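Local coordinates for enoyl-CoA hydratase/isomerase family protein (Ruegeria pomeroyi, PDB 3L3S) that probably acts as a hydro-lyase of the crotonase superfamily, assembling into trimers, though its substrate is not established, at residues Gly60-Ala65 with Glu112-Ala117; Pro106-Val111 with Cys126-Ala131. All blocks are in the same frame, centred on the assembly; numbering follows the deposited sequence.

Contact 1: Gly60-Ala65 with Glu112-Ala117; sequences GRIFCA and EGIATA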
loop_
_atom_site.group_PDB
_atom_site.type_symbol
_atom_site.label_atom_id
_atom_site.label_comp_id
_atom_site.label_asym_id
_atom_site.label_seq_id
_atom_site.Cartn_x
_atom_site.Cartn_y
_atom_site.Cartn_z
ATOM N N GLY B 60 27.075 6.785 -12.429
ATOM C CA GLY B 60 27.305 8.196 -12.154
ATOM C C GLY B 60 26.252 9.137 -11.622
ATOM O O GLY B 60 25.260 8.738 -10.998
ATOM N N ARG B 61 26.522 10.418 -11.862
ATOM C CA ARG B 61 25.681 11.553 -11.468
ATOM C C ARG B 61 24.182 11.368 -11.782
ATOM O O ARG B 61 23.320 11.828 -11.030
ATOM C CB ARG B 61 26.228 12.821 -12.155
ATOM C CG ARG B 61 25.316 14.044 -12.134
ATOM C CD ARG B 61 25.895 15.227 -12.869
ATOM N NE ARG B 61 26.571 14.889 -14.128
ATOM C CZ ARG B 61 26.383 15.527 -15.278
ATOM N NH1 ARG B 61 25.525 16.539 -15.357
ATOM N NH2 ARG B 61 27.123 15.214 -16.327
ATOM N N ILE B 62 23.896 10.763 -12.935
ATOM C CA ILE B 62 22.525 10.519 -13.364
ATOM C C ILE B 62 22.311 9.023 -13.595
ATOM O O ILE B 62 23.109 8.385 -14.292
ATOM C CB ILE B 62 22.169 11.304 -14.686
ATOM C CG1 ILE B 62 22.429 12.813 -14.525
ATOM C CG2 ILE B 62 20.684 11.109 -15.033
ATOM C CD1 ILE B 62 22.187 13.668 -15.758
ATOM N N PHE B 63 21.264 8.459 -12.983
ATOM C CA PHE B 63 20.943 7.047 -13.195
ATOM C C PHE B 63 20.387 6.931 -14.612
ATOM O O PHE B 63 20.860 6.117 -15.399
ATOM C CB PHE B 63 19.920 6.526 -12.174
ATOM C CG PHE B 63 19.432 5.116 -12.452
ATOM C CD1 PHE B 63 20.303 4.013 -12.327
ATOM C CD2 PHE B 63 18.105 4.887 -12.860
ATOM C CE1 PHE B 63 19.858 2.692 -12.607
ATOM C CE2 PHE B 63 17.644 3.582 -13.144
ATOM C CZ PHE B 63 18.524 2.477 -13.018
ATOM N N CYS B 64 19.385 7.761 -14.900
ATOM C CA CYS B 64 18.712 7.825 -16.189
ATOM C C CYS B 64 17.776 9.032 -16.174
ATOM O O CYS B 64 16.955 9.192 -15.263
ATOM C CB CYS B 64 17.932 6.532 -16.463
ATOM S SG CYS B 64 17.037 6.510 -18.002
ATOM N N ALA B 65 17.924 9.889 -17.183
ATOM C CA ALA B 65 17.127 11.104 -17.312
ATOM C C ALA B 65 15.753 10.858 -17.928
ATOM O O ALA B 65 14.844 11.684 -17.803
ATOM C CB ALA B 65 17.898 12.163 -18.114
ATOM N N GLU B 112 23.033 5.509 -8.266
ATOM C CA GLU B 112 24.070 6.362 -7.654
ATOM C C GLU B 112 23.744 7.857 -7.761
ATOM O O GLU B 112 24.350 8.679 -7.059
ATOM C CB GLU B 112 25.435 6.132 -8.325
ATOM C CG GLU B 112 26.035 4.748 -8.145
ATOM C CD GLU B 112 27.176 4.455 -9.103
ATOM O OE1 GLU B 112 27.112 4.874 -10.275
ATOM O OE2 GLU B 112 28.138 3.774 -8.687
ATOM N N GLY B 113 22.828 8.201 -8.671
ATOM C CA GLY B 113 22.449 9.589 -8.874
ATOM C C GLY B 113 20.969 9.850 -9.069
ATOM O O GLY B 113 20.125 9.182 -8.463
ATOM N N ILE B 114 20.647 10.826 -9.915
ATOM C CA ILE B 114 19.254 11.181 -10.159
ATOM C C ILE B 114 18.507 10.283 -11.155
ATOM O O ILE B 114 19.006 9.951 -12.238
ATOM C CB ILE B 114 19.076 12.717 -10.464
ATOM C CG1 ILE B 114 17.583 13.091 -10.594
ATOM C CG2 ILE B 114 19.890 13.132 -11.674
ATOM C CD1 ILE B 114 17.287 14.589 -10.749
ATOM N N ALA B 115 17.337 9.833 -10.713
ATOM C CA ALA B 115 16.448 8.989 -11.511
ATOM C C ALA B 115 15.215 9.851 -11.781
ATOM O O ALA B 115 14.399 10.106 -10.886
ATOM C CB ALA B 115 16.087 7.725 -10.740
ATOM N N THR B 116 15.143 10.369 -13.001
ATOM C CA THR B 116 14.042 11.248 -13.398
ATOM C C THR B 116 13.218 10.768 -14.583
ATOM O O THR B 116 13.748 10.185 -15.529
ATOM C CB THR B 116 14.516 12.731 -13.612
ATOM O OG1 THR B 116 13.647 13.407 -14.528
ATOM C CG2 THR B 116 15.932 12.801 -14.136
ATOM N N ALA B 117 11.914 11.049 -14.500
ATOM C CA ALA B 117 10.907 10.722 -15.511
ATOM C C ALA B 117 10.900 9.228 -15.811
ATOM O O ALA B 117 10.791 8.431 -14.877
ATOM C CB ALA B 117 11.127 11.571 -16.780
#
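Ile114 O takes two backbone donors from the neighbouring edge strand: Phe63 N at 2.8 Å, lying above the carbonyl plane with an N-H...O angle of 144°, and Cys64 N in a weak bond at 3.5 Å. The register slips by one residue between the parallel pairs Ile62-Ile114 and Cys64-Ala115, a beta bulge, and Ile114 O is shared by two successive N-H groups as a result. Before the bulge Ile114 N bonds to Arg61 O at 3.1 Å; beyond it Thr116 N meets Cys64 O, also at 3.1 Å. Gly113 slips its CA under Arg61 O, 3.2 Å away in a CA-H...O contact, where a CB would collide with that oxygen.

On one face Ile62 and Ile114 lie side by side, Ile62 CG1 being 3.8 Å from Ile114 CG2. Ile114 has CG1 anti to its N (chi1 -175°), which leaves CG2 as the branch that leans on Ile62. Ala115, on the opposite face, has its CB 4.1 Å from CD2 of Phe63, which sits where the chain turns a corner; the approach to the ring is oblique.

This pairing belongs to the small parallel sheet 62-64, 114-116, 137-138 of the crotonase fold. In that superfamily the two oxyanion-hole N-H groups come from the loop after the first of these strands and the start of the helix after the second, so the same arrangement is probable here.

At the N-terminal end of both segments Glu112 OE1 accepts Gly60 N at 2.9 Å, met nearly head-on, and a weak bond from His57 NE2. Leu122 and Met123 of helix 118-124 back Phe63, and Ala115 and Ala117 are backbone-bonded to Cys138.

Contact 2: Pro106-Val111 with Cys126-Ala131; sequences PTIALV and CDLAYA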
loop_
_atom_site.group_PDB
_atom_site.type_symbol
_atom_site.label_atom_id
_atom_site.label_comp_id
_atom_site.label_asym_id
_atom_site.label_seq_id
_atom_site.Cartn_x
_atom_site.Cartn_y
_atom_site.Cartn_z
ATOM N N PRO B 106 14.764 -12.290 -11.186
ATOM C CA PRO B 106 14.959 -11.057 -10.399
ATOM C C PRO B 106 15.697 -9.935 -11.109
ATOM O O PRO B 106 16.695 -10.169 -11.785
ATOM C CB PRO B 106 15.761 -11.536 -9.193
ATOM C CG PRO B 106 15.324 -12.929 -9.021
ATOM C CD PRO B 106 15.296 -13.447 -10.441
ATOM N N THR B 107 15.128 -8.738 -11.024
ATOM C CA THR B 107 15.702 -7.538 -11.630
ATOM C C THR B 107 16.057 -6.536 -10.521
ATOM O O THR B 107 15.241 -6.241 -9.647
ATOM C CB THR B 107 14.742 -6.916 -12.659
ATOM O OG1 THR B 107 13.524 -6.542 -12.009
ATOM C CG2 THR B 107 14.419 -7.929 -13.784
ATOM N N ILE B 108 17.309 -6.091 -10.512
ATOM C CA ILE B 108 17.813 -5.158 -9.496
ATOM C C ILE B 108 18.403 -3.899 -10.119
ATOM O O ILE B 108 19.258 -3.969 -10.997
ATOM C CB ILE B 108 18.922 -5.820 -8.605
ATOM C CG1 ILE B 108 18.399 -7.099 -7.938
ATOM C CG2 ILE B 108 19.401 -4.842 -7.514
ATOM C CD1 ILE B 108 19.468 -8.078 -7.527
ATOM N N ALA B 109 17.979 -2.751 -9.605
ATOM C CA ALA B 109 18.475 -1.466 -10.062
ATOM C C ALA B 109 19.503 -0.885 -9.082
ATOM O O ALA B 109 19.273 -0.866 -7.868
ATOM C CB ALA B 109 17.323 -0.510 -10.257
ATOM N N LEU B 110 20.656 -0.478 -9.614
ATOM C CA LEU B 110 21.745 0.136 -8.834
ATOM C C LEU B 110 21.740 1.633 -9.191
ATOM O O LEU B 110 22.105 2.021 -10.310
ATOM C CB LEU B 110 23.082 -0.523 -9.201
ATOM C CG LEU B 110 24.361 -0.446 -8.351
ATOM C CD1 LEU B 110 25.331 -1.486 -8.888
ATOM C CD2 LEU B 110 25.023 0.919 -8.358
ATOM N N VAL B 111 21.314 2.453 -8.230
ATOM C CA VAL B 111 21.191 3.910 -8.393
ATOM C C VAL B 111 22.205 4.718 -7.569
ATOM O O VAL B 111 22.196 4.655 -6.338
ATOM C CB VAL B 111 19.731 4.352 -8.051
ATOM C CG1 VAL B 111 19.533 5.848 -8.175
ATOM C CG2 VAL B 111 18.758 3.646 -8.969
ATOM N N CYS B 126 11.879 -2.414 -11.715
ATOM C CA CYS B 126 12.746 -3.476 -11.204
ATOM C C CYS B 126 12.167 -4.014 -9.887
ATOM O O CYS B 126 11.446 -3.293 -9.197
ATOM C CB CYS B 126 14.177 -2.975 -10.984
ATOM S SG CYS B 126 15.092 -2.555 -12.503
ATOM N N ASP B 127 12.443 -5.281 -9.569
ATOM C CA ASP B 127 11.955 -5.910 -8.337
ATOM C C ASP B 127 12.585 -5.243 -7.117
ATOM O O ASP B 127 11.891 -4.913 -6.142
ATOM C CB ASP B 127 12.277 -7.406 -8.319
ATOM C CG ASP B 127 11.554 -8.182 -9.405
ATOM O OD1 ASP B 127 10.338 -7.980 -9.589
ATOM O OD2 ASP B 127 12.210 -9.008 -10.072
ATOM N N LEU B 128 13.902 -5.037 -7.191
ATOM C CA LEU B 128 14.663 -4.388 -6.123
ATOM C C LEU B 128 15.415 -3.123 -6.601
ATOM O O LEU B 128 15.678 -2.954 -7.797
ATOM C CB LEU B 128 15.627 -5.385 -5.473
ATOM C CG LEU B 128 15.056 -6.702 -4.920
ATOM C CD1 LEU B 128 16.168 -7.591 -4.401
ATOM C CD2 LEU B 128 14.018 -6.429 -3.841
ATOM N N ALA B 129 15.710 -2.221 -5.666
ATOM C CA ALA B 129 16.418 -0.977 -5.968
ATOM C C ALA B 129 17.254 -0.548 -4.767
ATOM O O ALA B 129 16.751 -0.464 -3.643
ATOM C CB ALA B 129 15.437 0.130 -6.352
ATOM N N TYR B 130 18.546 -0.345 -5.007
ATOM C CA TYR B 130 19.488 0.062 -3.963
ATOM C C TYR B 130 20.169 1.366 -4.357
ATOM O O TYR B 130 20.708 1.502 -5.466
ATOM C CB TYR B 130 20.520 -1.048 -3.699
ATOM C CG TYR B 130 19.888 -2.326 -3.199
ATOM C CD1 TYR B 130 19.663 -2.533 -1.821
ATOM C CD2 TYR B 130 19.404 -3.296 -4.108
ATOM C CE1 TYR B 130 18.950 -3.673 -1.356
ATOM C CE2 TYR B 130 18.694 -4.432 -3.661
ATOM C CZ TYR B 130 18.461 -4.611 -2.285
ATOM O OH TYR B 130 17.687 -5.669 -1.860
ATOM N N ALA B 131 20.128 2.321 -3.442
ATOM C CA ALA B 131 20.707 3.626 -3.691
ATOM C C ALA B 131 21.779 4.084 -2.717
ATOM O O ALA B 131 21.956 3.512 -1.638
ATOM C CB ALA B 131 19.597 4.665 -3.778
#
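Thr107 and Asp127 exchange side-chain-to-backbone hydrogen bonds: Asp127 OD2 receives Thr107 N at 3.1 Å, on its anti side and 28° out of the carboxylate plane, while Thr107 OG1 receives Asp127 N at 3.0 Å. The threonine hydroxyl can reach that N-H because OG1 sits between the backbone N and the carbonyl carbon (chi1 61°), and it also gives OD2 a weak bond. A leucine in place of Asp127 would probably leave Thr107 N without its acceptor and the start of the strand pairing less firmly held.

Backbone bonds continue the pairing. Leu128 N binds Thr107 O, Ala109 N binds Leu128 O at 2.9 Å, Tyr130 N binds Ala109 O and Val111 N binds Tyr130 O, so 107-111 and 128-131 run as parallel neighbours, their axes 16° apart, in the main sheet of the crotonase fold. Strand 53-58 flanks 107-111 on its other side.

Apolar contacts differ by face. Ile108 CG2 touches the edge of the Tyr130 ring, 3.7 Å from CD2, and Ile108 CG1 lies alongside Leu128 CB. Opposite them, Ala109 CB meets Cys126 SG at 3.8 Å, under Met123 of helix 118-124. Tyr130 OH and Cys126 O bond respectively to Glu166 and Arg162 of the second subunit, at the trimer interface.

From the N terminus the segments come in the order 60-65, 106-111, 112-117, 126-131, so the two contacts cross. Contact 1 closes the longer excursion, from strand 62-64 through helix 84-101 and strand 107-111 to strand 114-116. Contact 2 opens on strand 107-111 before that loop is closed, then spans strand 114-116 and helix 118-124 to reach 128-131. Because 106-111 and 112-117 are consecutive, the chain passes directly from the main sheet into the small three-stranded one. Phe63 bridges the two contacts in space: its CE1 lies 3.3 Å from Leu110 O, and its CD1 packs on Val111 CG2, although the contact centres are about 13 Å apart.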